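Local coordinates for protein glycoside Hydrolase (Bacteroides uniformis, PDB 5T99) that probably hydrolyses galactosidic bonds in agarose-derived oligosaccharides as a family 2 glycoside hydrolase, and binds D-galacto-isofagomine in its pocket, at residues D108-E113 and A166-N171; G415-E420 and G450-P455; P596-Y601 and H614-W619. All coordinates share one frame; numbering follows the deposited sequence.

Interaction 1 (D108-E113 and A166-N171); sequences DGAMSE and AGIYRN
Two loops of the sugar-binding beta-sandwich domain run antiparallel here, and Met111 pairs with Gly167 in a single hydrogen-bonded bridge. Met111 N gives a nearly straight bond to Gly167 O at 2.9 Å. Gly167 N returns one to Met111 O, also at 2.9 Å. Gly167 holds backbone angles that suit a residue without a side chain, and Ile168 after it is the centre of an inverse gamma turn. This turn brings Tyr169 beside the other loop. The tyrosine CG lies between its own backbone N and carbonyl carbon (chi1 76°), and the ring stands against the backbone from Gly109 to Met111. Met111 CB meets Tyr169 CD2 at 3.7 Å. The methionine chain then bends at chi2 and chi3, so that CE packs 3.6 Å from Tyr169 OH. The hydroxyl itself is hydrogen-bonded to Gly129 O and sits over the centre of the Arg170 guanidinium.

Segment 108-113 leaves strand 102-107 and segment 166-171 enters strand 172-177, neighbours in an antiparallel sheet of this domain. Nearer the strands one more backbone bond joins the loops: Asp108 N to Asn171 O at 3.0 Å, nearly along the C=O axis. Arg170 runs extended past Gly109, where no side chain intervenes. Its NH1 reaches Asp108 O at 3.2 Å, with the oxygen near the guanidinium plane. NH1 also bonds to Tyr130 O and NH2 to Pro351 O, which belongs to the TIM barrel part of the chain, so the arginine probably links the two domains. A water bridges the ends of the loops: it is hydrogen-bonded to Asp108 OD2 at 2.7 Å and accepts from Asn171 N at 3.0 Å. Asp108 OD2 also takes a bond from Trp173 NE1. A second water spans Gly109 N and Asn171 O.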
loop_
_atom_site.group_PDB
_atom_site.type_symbol
_atom_site.label_atom_id
_atom_site.label_comp_id
_atom_site.label_asym_id
_atom_site.label_seq_id
_atom_site.Cartn_x
_atom_site.Cartn_y
_atom_site.Cartn_z
ATOM N N ASP A 108 10.643 12.455 -0.110
ATOM C CA ASP A 108 9.732 11.491 -0.752
ATOM C C ASP A 108 8.247 11.885 -0.684
ATOM O O ASP A 108 7.426 11.417 -1.493
ATOM C CB ASP A 108 9.886 10.100 -0.127
ATOM C CG ASP A 108 11.240 9.472 -0.395
ATOM O OD1 ASP A 108 11.948 9.903 -1.341
ATOM O OD2 ASP A 108 11.589 8.538 0.365
ATOM N N GLY A 109 7.887 12.705 0.299
ATOM C CA GLY A 109 6.500 13.097 0.463
ATOM C C GLY A 109 6.317 14.040 1.627
ATOM O O GLY A 109 6.878 13.829 2.713
ATOM N N ALA A 110 5.543 15.089 1.380
ATOM C CA ALA A 110 5.156 16.035 2.401
ATOM C C ALA A 110 3.725 16.490 2.113
ATOM O O ALA A 110 3.453 17.085 1.075
ATOM C CB ALA A 110 6.116 17.203 2.408
ATOM N N MET A 111 2.826 16.203 3.055
ATOM C CA MET A 111 1.385 16.339 2.875
ATOM C C MET A 111 0.851 17.537 3.666
ATOM O O MET A 111 0.911 17.521 4.899
ATOM C CB MET A 111 0.714 15.054 3.365
ATOM C CG MET A 111 -0.763 14.932 3.034
ATOM S SD MET A 111 -1.091 14.713 1.274
ATOM C CE MET A 111 -0.520 13.019 1.044
ATOM N N SER A 112 0.364 18.595 3.020
ATOM C CA SER A 112 0.529 18.913 1.600
ATOM C C SER A 112 0.800 20.413 1.545
ATOM O O SER A 112 0.928 21.040 2.604
ATOM C CB SER A 112 -0.718 18.522 0.788
ATOM O OG SER A 112 -1.916 18.944 1.405
ATOM N N GLU A 113 0.931 20.981 0.342
ATOM C CA GLU A 113 1.201 22.412 0.161
ATOM C C GLU A 113 2.466 22.816 0.884
ATOM O O GLU A 113 2.431 23.557 1.875
ATOM C CB GLU A 113 0.024 23.242 0.648
ATOM C CG GLU A 113 -1.247 22.999 -0.132
ATOM C CD GLU A 113 -1.570 24.120 -1.095
ATOM O OE1 GLU A 113 -2.775 24.423 -1.211
ATOM O OE2 GLU A 113 -0.652 24.694 -1.730
ATOM N N ALA A 166 -1.107 14.333 7.536
ATOM C CA ALA A 166 -0.563 15.692 7.442
ATOM C C ALA A 166 0.821 15.706 8.049
ATOM O O ALA A 166 1.021 15.188 9.149
ATOM C CB ALA A 166 -1.460 16.686 8.164
ATOM N N GLY A 167 1.779 16.286 7.338
ATOM C CA GLY A 167 3.174 16.291 7.797
ATOM C C GLY A 167 4.155 15.749 6.781
ATOM O O GLY A 167 3.772 15.348 5.687
ATOM N N ILE A 168 5.427 15.720 7.163
ATOM C CA ILE A 168 6.475 15.115 6.355
ATOM C C ILE A 168 6.391 13.628 6.668
ATOM O O ILE A 168 7.146 13.101 7.486
ATOM C CB ILE A 168 7.871 15.714 6.646
ATOM C CG1 ILE A 168 7.826 17.250 6.503
ATOM C CG2 ILE A 168 8.897 15.108 5.696
ATOM C CD1 ILE A 168 9.118 17.964 6.855
ATOM N N TYR A 169 5.423 12.989 6.008
ATOM C CA TYR A 169 4.987 11.615 6.274
ATOM C C TYR A 169 5.813 10.530 5.563
ATOM O O TYR A 169 5.576 9.322 5.772
ATOM C CB TYR A 169 3.499 11.463 5.908
ATOM C CG TYR A 169 3.197 11.369 4.413
ATOM C CD1 TYR A 169 2.767 10.172 3.836
ATOM C CD2 TYR A 169 3.335 12.481 3.574
ATOM C CE1 TYR A 169 2.503 10.085 2.469
ATOM C CE2 TYR A 169 3.074 12.406 2.224
ATOM C CZ TYR A 169 2.666 11.211 1.667
ATOM O OH TYR A 169 2.415 11.153 0.314
ATOM N N ARG A 170 6.749 10.943 4.705
ATOM C CA ARG A 170 7.667 10.010 4.033
ATOM C C ARG A 170 9.099 10.419 4.313
ATOM O O ARG A 170 9.352 11.524 4.806
ATOM C CB ARG A 170 7.422 9.983 2.521
ATOM C CG ARG A 170 6.069 9.415 2.103
ATOM C CD ARG A 170 6.022 9.197 0.604
ATOM N NE ARG A 170 4.728 8.666 0.162
ATOM C CZ ARG A 170 4.214 8.818 -1.060
ATOM N NH1 ARG A 170 4.855 9.521 -2.001
ATOM N NH2 ARG A 170 3.018 8.298 -1.338
ATOM N N ASN A 171 10.036 9.533 3.980
ATOM C CA ASN A 171 11.435 9.739 4.339
ATOM C C ASN A 171 12.035 10.965 3.650
ATOM O O ASN A 171 11.539 11.433 2.615
ATOM C CB ASN A 171 12.276 8.505 4.008
ATOM C CG ASN A 171 11.851 7.266 4.774
ATOM O OD1 ASN A 171 11.571 6.225 4.172
ATOM N ND2 ASN A 171 11.802 7.360 6.091
HETATM O O HOH W 1 9.720 7.383 1.911
HETATM O O HOH W 2 9.568 13.585 2.713
#

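Interaction 2 (G415-E420 and G450-P455); sequences GNEILE and GFNYYP. With GIF (D-galacto-isofagomine), chain C; EDO (1,2-ethanediol), chain P.
This is a parallel strand-to-strand contact at the C-terminal ends of strands 409-416 and 447-451, with Asn416 and Gly450 as the bridged pair. Gly450 N bonds to Gly415 O at 3.1 Å. On the next step Gly450 O takes the N-H of Glu417 at 2.8 Å, nearly in line with the carbonyl. Beyond the last bond the side chains take over. Glu417 and Asn452 cross at about a right angle, with carboxylate and amide stacked and their planes 19° apart. Asn452 CG lies 3.4 Å from Glu417 CG, and Asn452 CB lies 3.3 Å from Glu417 OE2. The asparagine CG sits between its backbone N and carbonyl carbon (chi1 61°), which turns the amide over the glutamate chain. Gln421 NE2 bonds to Asn452 OD1 and steadies the amide. A water accepts from Asn452 ND2 at 3.1 Å and donates to Glu417 O at 3.0 Å. Farther out, Leu419 CD1 touches Tyr453 OH at 4.0 Å.

The glutamate chain is extended beyond CG and carries its carboxylate to the bound D-galacto-isofagomine. The ring N of the ligand makes a weak hydrogen bond to Glu417 OE2 at 3.0 Å. Asn472 ND2 also bonds to OE2, as does a 1,2-ethanediol probably left from crystallisation. Asn416, the neighbour in the pocket, has its amide fixed by Arg346 and Asp373. Glu494, His349, Ser497, Arg161 and Trp530 supply further bonds to the ligand. The two strands and helix 427-441 form a beta-alpha-beta crossover of the TIM barrel. An Asn-Glu pair at the C-terminal end of the fourth barrel strand is where family 2 enzymes carry their general acid/base, consistent with Glu417 filling that role.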
loop_
_atom_site.group_PDB
_atom_site.type_symbol
_atom_site.label_atom_id
_atom_site.label_comp_id
_atom_site.label_asym_id
_atom_site.label_seq_id
_atom_site.Cartn_x
_atom_site.Cartn_y
_atom_site.Cartn_z
ATOM N N GLY A 415 -5.723 8.153 -13.957
ATOM C CA GLY A 415 -6.761 8.748 -13.150
ATOM C C GLY A 415 -7.796 7.744 -12.690
ATOM O O GLY A 415 -7.886 6.619 -13.205
ATOM N N ASN A 416 -8.589 8.175 -11.720
ATOM C CA ASN A 416 -9.678 7.376 -11.185
ATOM C C ASN A 416 -10.979 8.153 -11.184
ATOM O O ASN A 416 -11.060 9.224 -10.572
ATOM C CB ASN A 416 -9.353 6.953 -9.761
ATOM C CG ASN A 416 -10.553 6.391 -9.049
ATOM O OD1 ASN A 416 -10.987 5.275 -9.338
ATOM N ND2 ASN A 416 -11.121 7.172 -8.130
ATOM N N GLU A 417 -11.990 7.603 -11.853
ATOM C CA GLU A 417 -13.368 8.145 -11.842
ATOM C C GLU A 417 -13.457 9.635 -12.165
ATOM O O GLU A 417 -14.280 10.351 -11.600
ATOM C CB GLU A 417 -14.043 7.858 -10.488
ATOM C CG GLU A 417 -14.081 6.387 -10.125
ATOM C CD GLU A 417 -14.980 6.077 -8.945
ATOM O OE1 GLU A 417 -15.126 6.924 -8.036
ATOM O OE2 GLU A 417 -15.531 4.967 -8.921
ATOM N N ILE A 418 -12.603 10.104 -13.062
ATOM C CA ILE A 418 -12.506 11.537 -13.342
ATOM C C ILE A 418 -13.763 12.095 -14.017
ATOM O O ILE A 418 -14.398 11.413 -14.816
ATOM C CB ILE A 418 -11.222 11.904 -14.130
ATOM C CG1 ILE A 418 -11.239 11.412 -15.601
ATOM C CG2 ILE A 418 -9.988 11.482 -13.343
ATOM C CD1 ILE A 418 -11.192 9.922 -15.883
ATOM N N LEU A 419 -14.124 13.332 -13.677
ATOM C CA LEU A 419 -15.376 13.943 -14.176
ATOM C C LEU A 419 -15.387 14.185 -15.701
ATOM O O LEU A 419 -16.461 14.233 -16.321
ATOM C CB LEU A 419 -15.692 15.236 -13.412
ATOM C CG LEU A 419 -16.470 15.053 -12.097
ATOM C CD1 LEU A 419 -15.966 13.883 -11.257
ATOM C CD2 LEU A 419 -16.450 16.344 -11.290
ATOM N N GLU A 420 -14.193 14.279 -16.292
ATOM C CA GLU A 420 -14.021 14.418 -17.740
ATOM C C GLU A 420 -14.623 13.250 -18.544
ATOM O O GLU A 420 -14.859 13.398 -19.741
ATOM C CB GLU A 420 -12.531 14.617 -18.105
ATOM C CG GLU A 420 -11.941 15.983 -17.727
ATOM C CD GLU A 420 -11.555 16.151 -16.249
ATOM O OE1 GLU A 420 -11.810 15.245 -15.408
ATOM O OE2 GLU A 420 -10.989 17.216 -15.908
ATOM N N GLY A 450 -9.320 4.196 -14.525
ATOM C CA GLY A 450 -10.468 3.557 -13.853
ATOM C C GLY A 450 -11.754 4.303 -14.150
ATOM O O GLY A 450 -11.928 5.431 -13.680
ATOM N N PHE A 451 -12.644 3.690 -14.929
ATOM C CA PHE A 451 -13.874 4.350 -15.393
ATOM C C PHE A 451 -15.118 3.894 -14.635
ATOM O O PHE A 451 -15.486 2.718 -14.694
ATOM C CB PHE A 451 -14.090 4.093 -16.880
ATOM C CG PHE A 451 -12.960 4.567 -17.752
ATOM C CD1 PHE A 451 -12.614 5.914 -17.794
ATOM C CD2 PHE A 451 -12.244 3.665 -18.549
ATOM C CE1 PHE A 451 -11.576 6.350 -18.614
ATOM C CE2 PHE A 451 -11.206 4.098 -19.359
ATOM C CZ PHE A 451 -10.872 5.443 -19.398
ATOM N N ASN A 452 -15.769 4.830 -13.942
ATOM C CA ASN A 452 -17.041 4.547 -13.243
ATOM C C ASN A 452 -18.298 4.929 -14.006
ATOM O O ASN A 452 -19.375 4.412 -13.686
ATOM C CB ASN A 452 -17.084 5.175 -11.850
ATOM C CG ASN A 452 -16.974 6.691 -11.863
ATOM O OD1 ASN A 452 -16.400 7.290 -12.777
ATOM N ND2 ASN A 452 -17.492 7.319 -10.805
ATOM N N TYR A 453 -18.202 5.816 -14.994
ATOM C CA TYR A 453 -19.386 6.130 -15.792
ATOM C C TYR A 453 -19.470 5.065 -16.892
ATOM O O TYR A 453 -18.441 4.543 -17.354
ATOM C CB TYR A 453 -19.330 7.541 -16.376
ATOM C CG TYR A 453 -19.301 8.712 -15.394
ATOM C CD1 TYR A 453 -19.142 8.534 -14.020
ATOM C CD2 TYR A 453 -19.382 10.021 -15.866
ATOM C CE1 TYR A 453 -19.096 9.618 -13.150
ATOM C CE2 TYR A 453 -19.325 11.107 -15.005
ATOM C CZ TYR A 453 -19.179 10.898 -13.649
ATOM O OH TYR A 453 -19.121 11.964 -12.779
ATOM N N TYR A 454 -20.691 4.710 -17.267
ATOM C CA TYR A 454 -20.936 3.812 -18.393
ATOM C C TYR A 454 -22.285 4.156 -19.058
ATOM O O TYR A 454 -23.290 4.247 -18.360
ATOM C CB TYR A 454 -20.921 2.342 -17.951
ATOM C CG TYR A 454 -21.109 1.413 -19.121
ATOM C CD1 TYR A 454 -20.021 0.935 -19.840
ATOM C CD2 TYR A 454 -22.388 1.057 -19.550
ATOM C CE1 TYR A 454 -20.198 0.114 -20.940
ATOM C CE2 TYR A 454 -22.577 0.236 -20.645
ATOM C CZ TYR A 454 -21.481 -0.233 -21.340
ATOM O OH TYR A 454 -21.688 -1.064 -22.425
ATOM N N PRO A 455 -22.339 4.313 -20.386
ATOM C CA PRO A 455 -21.230 4.059 -21.333
ATOM C C PRO A 455 -20.307 5.265 -21.648
ATOM O O PRO A 455 -19.421 5.129 -22.488
ATOM C CB PRO A 455 -21.981 3.618 -22.602
ATOM C CG PRO A 455 -23.255 4.410 -22.551
ATOM C CD PRO A 455 -23.630 4.472 -21.086
HETATM C C GIF C . -13.668 5.489 -5.620
HETATM N N GIF C . -14.805 4.654 -5.976
HETATM O O GIF C . -17.396 2.954 -2.849
HETATM C C1 GIF C . -13.166 5.122 -4.237
HETATM O O1 GIF C . -14.841 6.377 -3.057
HETATM C C2 GIF C . -14.305 5.066 -3.222
HETATM O O2 GIF C . -12.204 6.088 -3.817
HETATM C C3 GIF C . -15.409 4.112 -3.667
HETATM C C4 GIF C . -15.916 4.490 -5.055
HETATM C C5 GIF C . -16.564 4.108 -2.664
HETATM C C1 EDO P . -19.164 4.076 -9.000
HETATM O O1 EDO P . -20.012 3.895 -10.157
HETATM C C2 EDO P . -19.477 5.383 -8.285
HETATM O O2 EDO P . -18.352 5.741 -7.477
HETATM O O HOH W 3 -16.888 10.269 -10.223
#

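Interaction 3 (P596-Y601 and H614-W619); sequences PKDRFY and HILPHW
His614 and Tyr601 lie in an offset stack, rings 5° from parallel and centroids 3.8 Å apart. Tyr601 CD2 lies over the imidazole, 3.3 Å from His614 CE1. Tyr601 CB also rests over the imidazole face in a CH-pi contact. At its edge the imidazole uses NE2: this N-H bonds to Asp598 OD1 at 2.7 Å. The oxygen lies in the ring plane, and OD1 is met on its anti side. The carboxylate is turned 51° from the ring. Leu616, two residues on along the strand, packs on the same aspartate, its CB 3.6 Å from Asp598 OD1.

A second shell holds these groups. The histidine CG is anti to the backbone N (chi1 170°), which extends the ring from strand 613-616 toward helix 598-607. Phe600 covers the other face of the Tyr601 ring. Asp598 OD2 accepts from Tyr505 OH and Ser522 OG. A water donates to Asp598 OD1 at 3.2 Å and, weakly, to Ile615 O. The contact joins the N-terminal region of helix 598-607 to an edge strand of the three-stranded sheet that follows it.

NE2 carries a proton, which it gives to the carboxylate. The neutral ring would then be the NE2-H tautomer, and the nearby negative charge would probably make protonation at ND1 easier.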
loop_
_atom_site.group_PDB
_atom_site.type_symbol
_atom_site.label_atom_id
_atom_site.label_comp_id
_atom_site.label_asym_id
_atom_site.label_seq_id
_atom_site.Cartn_x
_atom_site.Cartn_y
_atom_site.Cartn_z
ATOM N N PRO A 596 -8.828 -10.237 9.927
ATOM C CA PRO A 596 -9.692 -10.569 8.794
ATOM C C PRO A 596 -11.170 -10.608 9.197
ATOM O O PRO A 596 -11.509 -11.120 10.274
ATOM C CB PRO A 596 -9.199 -11.964 8.373
ATOM C CG PRO A 596 -8.636 -12.561 9.616
ATOM C CD PRO A 596 -8.068 -11.410 10.405
ATOM N N LYS A 597 -12.028 -10.052 8.345
ATOM C CA LYS A 597 -13.470 -10.217 8.483
ATOM C C LYS A 597 -13.806 -11.513 7.783
ATOM O O LYS A 597 -12.924 -12.139 7.177
ATOM C CB LYS A 597 -14.213 -9.063 7.827
ATOM C CG LYS A 597 -13.852 -7.687 8.365
ATOM C CD LYS A 597 -14.484 -6.586 7.523
ATOM C CE LYS A 597 -13.899 -5.219 7.872
ATOM N NZ LYS A 597 -14.318 -4.114 6.964
ATOM N N ASP A 598 -15.070 -11.926 7.836
ATOM C CA ASP A 598 -15.480 -13.144 7.125
ATOM C C ASP A 598 -15.236 -13.024 5.614
ATOM O O ASP A 598 -15.044 -14.032 4.947
ATOM C CB ASP A 598 -16.956 -13.469 7.362
ATOM C CG ASP A 598 -17.271 -13.728 8.816
ATOM O OD1 ASP A 598 -16.618 -14.607 9.426
ATOM O OD2 ASP A 598 -18.175 -13.039 9.340
ATOM N N ARG A 599 -15.264 -11.791 5.104
ATOM C CA ARG A 599 -15.057 -11.487 3.691
ATOM C C ARG A 599 -13.700 -11.953 3.172
ATOM O O ARG A 599 -13.609 -12.457 2.053
ATOM C CB ARG A 599 -15.225 -9.980 3.449
ATOM C CG ARG A 599 -15.272 -9.569 1.976
ATOM C CD ARG A 599 -16.529 -8.760 1.647
ATOM N NE ARG A 599 -16.783 -7.694 2.621
ATOM C CZ ARG A 599 -16.088 -6.561 2.716
ATOM N NH1 ARG A 599 -15.082 -6.287 1.881
ATOM N NH2 ARG A 599 -16.409 -5.677 3.661
ATOM N N PHE A 600 -12.665 -11.778 3.994
ATOM C CA PHE A 600 -11.346 -12.373 3.760
ATOM C C PHE A 600 -11.418 -13.823 3.318
ATOM O O PHE A 600 -10.734 -14.217 2.376
ATOM C CB PHE A 600 -10.493 -12.268 5.027
ATOM C CG PHE A 600 -9.155 -12.950 4.944
ATOM C CD1 PHE A 600 -8.019 -12.245 4.553
ATOM C CD2 PHE A 600 -9.014 -14.289 5.312
ATOM C CE1 PHE A 600 -6.776 -12.872 4.514
ATOM C CE2 PHE A 600 -7.772 -14.920 5.270
ATOM C CZ PHE A 600 -6.655 -14.210 4.874
ATOM N N TYR A 601 -12.254 -14.608 3.993
ATOM C CA TYR A 601 -12.338 -16.049 3.738
ATOM C C TYR A 601 -13.135 -16.363 2.491
ATOM O O TYR A 601 -12.835 -17.335 1.803
ATOM C CB TYR A 601 -12.877 -16.785 4.968
ATOM C CG TYR A 601 -11.958 -16.592 6.137
ATOM C CD1 TYR A 601 -10.803 -17.367 6.272
ATOM C CD2 TYR A 601 -12.199 -15.595 7.082
ATOM C CE1 TYR A 601 -9.922 -17.171 7.333
ATOM C CE2 TYR A 601 -11.337 -15.399 8.150
ATOM C CZ TYR A 601 -10.193 -16.181 8.260
ATOM O OH TYR A 601 -9.337 -15.982 9.296
ATOM N N HIS A 614 -14.113 -22.118 6.330
ATOM C CA HIS A 614 -14.387 -21.082 7.317
ATOM C C HIS A 614 -15.889 -21.012 7.527
ATOM O O HIS A 614 -16.662 -21.186 6.578
ATOM C CB HIS A 614 -13.825 -19.736 6.852
ATOM C CG HIS A 614 -14.259 -18.567 7.679
ATOM N ND1 HIS A 614 -13.559 -18.137 8.784
ATOM C CD2 HIS A 614 -15.303 -17.716 7.539
ATOM C CE1 HIS A 614 -14.158 -17.078 9.299
ATOM N NE2 HIS A 614 -15.218 -16.801 8.559
ATOM N N ILE A 615 -16.279 -20.752 8.770
ATOM C CA ILE A 615 -17.667 -20.818 9.189
ATOM C C ILE A 615 -18.047 -19.486 9.838
ATOM O O ILE A 615 -17.209 -18.813 10.465
ATOM C CB ILE A 615 -17.925 -22.037 10.118
ATOM C CG1 ILE A 615 -19.401 -22.128 10.495
ATOM C CG2 ILE A 615 -17.067 -21.977 11.376
ATOM C CD1 ILE A 615 -19.798 -23.470 11.074
ATOM N N LEU A 616 -19.300 -19.097 9.620
ATOM C CA LEU A 616 -19.886 -17.930 10.259
ATOM C C LEU A 616 -21.399 -18.164 10.423
ATOM O O LEU A 616 -21.980 -18.920 9.635
ATOM C CB LEU A 616 -19.541 -16.629 9.493
ATOM C CG LEU A 616 -19.788 -16.271 8.011
ATOM C CD1 LEU A 616 -19.322 -17.335 7.036
ATOM C CD2 LEU A 616 -21.224 -15.866 7.733
ATOM N N PRO A 617 -22.046 -17.563 11.428
ATOM C CA PRO A 617 -21.475 -16.585 12.368
ATOM C C PRO A 617 -20.806 -17.250 13.567
ATOM O O PRO A 617 -20.427 -18.409 13.473
ATOM C CB PRO A 617 -22.711 -15.775 12.790
ATOM C CG PRO A 617 -23.818 -16.747 12.712
ATOM C CD PRO A 617 -23.513 -17.616 11.526
ATOM N N HIS A 618 -20.621 -16.504 14.656
ATOM C CA HIS A 618 -20.357 -17.085 15.984
ATOM C C HIS A 618 -21.538 -17.951 16.472
ATOM O O HIS A 618 -22.605 -17.986 15.840
ATOM C CB HIS A 618 -20.010 -15.990 17.031
ATOM C CG HIS A 618 -21.122 -15.007 17.321
ATOM N ND1 HIS A 618 -20.945 -13.643 17.212
ATOM C CD2 HIS A 618 -22.405 -15.181 17.728
ATOM C CE1 HIS A 618 -22.066 -13.021 17.536
ATOM N NE2 HIS A 618 -22.969 -13.932 17.851
ATOM N N TRP A 619 -21.347 -18.618 17.608
ATOM C CA TRP A 619 -22.385 -19.466 18.197
ATOM C C TRP A 619 -22.793 -19.050 19.628
ATOM O O TRP A 619 -23.044 -19.908 20.471
ATOM C CB TRP A 619 -21.915 -20.921 18.134
ATOM C CG TRP A 619 -23.009 -21.918 17.988
ATOM C CD1 TRP A 619 -23.272 -22.966 18.818
ATOM C CD2 TRP A 619 -23.990 -21.976 16.944
ATOM N NE1 TRP A 619 -24.350 -23.679 18.360
ATOM C CE2 TRP A 619 -24.812 -23.100 17.210
ATOM C CE3 TRP A 619 -24.254 -21.194 15.809
ATOM C CZ2 TRP A 619 -25.885 -23.466 16.380
ATOM C CZ3 TRP A 619 -25.318 -21.550 14.983
ATOM C CH2 TRP A 619 -26.126 -22.678 15.277
HETATM O O HOH W 4 -16.909 -15.950 12.324
#

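How the interactions relate
The three contacts follow one another along the chain and do not touch. Interaction 2 is the one that reaches the ligand directly, through Asn416 and Glu417. Interaction 1 lies in the sugar-binding domain, its centre about 28 Å from that of interaction 2. That domain also supplies Arg161 to the ligand pocket, only a few residues before segment 166-171. Interaction 3 is about 33 Å from interaction 2 between centres, with nearest atoms about 16 Å apart. Its helix begins shortly after Phe587 of the pocket, and Arg599 bonds to Phe587 O. Interactions 1 and 3 are on opposite sides of the chain's centre, about 37 Å apart between centres.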